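Local coordinates for protein interferon-inducible and double-stranded-dependent eIF-2kinase (Carassius auratus, PDB 4KMF) that binds left-handed Z-DNA through its Zalpha domain, part of a longer PKR-like kinase that probably phosphorylates the translation initiation factor eIF2alpha, at residues G30-K33 / S34-N37. Numbering follows the deposited sequence.
Sequences GLDK and STVN. With nucleotides of chain B.
S34 lies against the D32 carboxylate through its CB, 3.4 Å from D32 OD1, and turns its hydroxyl to the DNA: S34 OG gives a hydrogen bond of 2.7 Å to OP2 of DG5 of chain B. D32 is the N-cap of helix 33-45, and T35 supplies both donors that its carboxylate accepts from. The backbone N of T35 donates to D32 OD1 from well above the carboxylate plane, the N-H...O angle being 149°, while T35 OG1 donates to D32 OD2 on the syn side at 2.7 Å. D32 has CG tucked between its own N and carbonyl carbon (chi1 62°), which folds the carboxylate back over the first turn. Two bonds to one residue, one per oxygen, thus fix the rotation of this group. With an alanine in place of T35, D32 OD2 would probably be left without its hydroxyl mate and the carboxylate freer to turn, and L31 CD1 would lose the methyl CG2 it meets. V36 N then closes the turn on D32 O with a nearly straight bond (173°), and V36 CG2 packs on L31 CB at 3.7 Å. At N37 the backbone N binds K33 O, and N37 ND2 donates to OP1 of DG5 of chain B at 2.7 Å. K33, extended until its last bend, brings NZ to within 2.8 Å of OP1 of DG5 of chain B as a second donor, so two side chains one helical turn apart grip one phosphate oxygen and S34 takes the other. This start of the recognition helix of the winged helix-turn-helix fold follows the loop after helix 22-29, against whose I25 and A26 V36 packs, with N37 on A22.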
# COMPACT_ATOMS: atom_id res chain seq x y z
N GLY A 30 -10.03 -14.54 -9.08
CA GLY A 30 -11.16 -13.85 -8.45
C GLY A 30 -10.83 -13.32 -7.08
O GLY A 30 -11.70 -13.29 -6.19
N LEU A 31 -9.57 -12.93 -6.88
CA LEU A 31 -9.11 -12.32 -5.64
C LEU A 31 -8.72 -10.88 -5.89
O LEU A 31 -8.36 -10.51 -7.00
CB LEU A 31 -7.88 -13.05 -5.11
CG LEU A 31 -8.03 -14.51 -4.72
CD1 LEU A 31 -6.60 -15.05 -4.56
CD2 LEU A 31 -8.82 -14.65 -3.42
N ASP A 32 -8.79 -10.04 -4.87
CA ASP A 32 -8.36 -8.65 -5.05
C ASP A 32 -6.86 -8.59 -5.39
O ASP A 32 -6.10 -9.48 -4.99
CB ASP A 32 -8.64 -7.81 -3.81
CG ASP A 32 -7.89 -8.31 -2.59
OD1 ASP A 32 -6.94 -7.64 -2.17
OD2 ASP A 32 -8.21 -9.39 -2.06
N LYS A 33 -6.45 -7.55 -6.10
CA LYS A 33 -5.06 -7.35 -6.51
C LYS A 33 -4.03 -7.45 -5.33
O LYS A 33 -2.98 -8.06 -5.49
CB LYS A 33 -4.95 -6.03 -7.29
CG LYS A 33 -3.56 -5.64 -7.86
CD LYS A 33 -3.57 -4.14 -8.25
CE LYS A 33 -2.19 -3.46 -8.29
NZ LYS A 33 -1.67 -2.82 -6.98
N SER A 34 -4.35 -6.92 -4.15
CA SER A 34 -3.39 -6.92 -3.04
C SER A 34 -3.16 -8.31 -2.55
O SER A 34 -2.06 -8.67 -2.17
CB SER A 34 -3.94 -6.16 -1.84
OG SER A 34 -4.14 -4.82 -2.13
N THR A 35 -4.21 -9.10 -2.51
CA THR A 35 -4.10 -10.50 -2.10
C THR A 35 -3.28 -11.31 -3.09
O THR A 35 -2.42 -12.09 -2.69
CB THR A 35 -5.52 -11.12 -1.88
OG1 THR A 35 -6.14 -10.46 -0.77
CG2 THR A 35 -5.44 -12.62 -1.56
N VAL A 36 -3.56 -11.14 -4.38
CA VAL A 36 -2.75 -11.76 -5.42
C VAL A 36 -1.30 -11.35 -5.29
O VAL A 36 -0.42 -12.21 -5.37
CB VAL A 36 -3.30 -11.47 -6.80
CG1 VAL A 36 -2.41 -12.08 -7.88
CG2 VAL A 36 -4.70 -12.11 -6.84
N ASN A 37 -1.04 -10.06 -5.06
CA ASN A 37 0.34 -9.61 -4.92
C ASN A 37 1.02 -10.19 -3.70
O ASN A 37 2.18 -10.57 -3.75
CB ASN A 37 0.43 -8.08 -4.97
CG ASN A 37 0.59 -7.57 -6.36
OD1 ASN A 37 1.07 -8.28 -7.24
ND2 ASN A 37 0.23 -6.30 -6.58
P DG B 5 -0.64 -4.31 -3.49
OP1 DG B 5 -1.05 -4.57 -4.87
OP2 DG B 5 -1.63 -3.89 -2.45
O5' DG B 5 0.15 -5.58 -2.92
C5' DG B 5 0.61 -5.58 -1.56
C4' DG B 5 1.47 -6.81 -1.41
O4' DG B 5 2.62 -6.77 -2.28
C3' DG B 5 2.00 -6.95 0.00
O3' DG B 5 1.15 -7.93 0.59
C2' DG B 5 3.40 -7.50 -0.15
C1' DG B 5 3.78 -7.25 -1.60
N9 DG B 5 4.77 -6.18 -1.77
C8 DG B 5 5.95 -6.27 -2.47
N7 DG B 5 6.63 -5.16 -2.50
C5 DG B 5 5.85 -4.26 -1.74
C6 DG B 5 6.09 -2.89 -1.46
O6 DG B 5 7.09 -2.23 -1.82
N1 DG B 5 5.08 -2.30 -0.68
C2 DG B 5 3.96 -2.99 -0.25
N2 DG B 5 3.07 -2.29 0.47
N3 DG B 5 3.69 -4.30 -0.57
C4 DG B 5 4.71 -4.88 -1.28
P DC B 4 3.62 -4.05 -7.49
OP1 DC B 4 3.84 -5.51 -7.63
OP2 DC B 4 2.33 -3.54 -7.93
O5' DC B 4 3.86 -3.58 -5.99
C5' DC B 4 3.60 -4.46 -4.86
C4' DC B 4 2.79 -3.68 -3.83
O4' DC B 4 3.58 -2.58 -3.30
C3' DC B 4 1.51 -3.03 -4.36
O3' DC B 4 0.45 -3.14 -3.40
C2' DC B 4 1.89 -1.56 -4.53
C1' DC B 4 2.77 -1.41 -3.32
N1 DC B 4 3.63 -0.22 -3.39
C2 DC B 4 3.13 1.01 -2.94
O2 DC B 4 1.99 1.07 -2.48
N3 DC B 4 3.94 2.11 -3.00
C4 DC B 4 5.17 2.01 -3.53
N4 DC B 4 5.94 3.08 -3.55
C5 DC B 4 5.70 0.75 -3.99
C6 DC B 4 4.90 -0.32 -3.92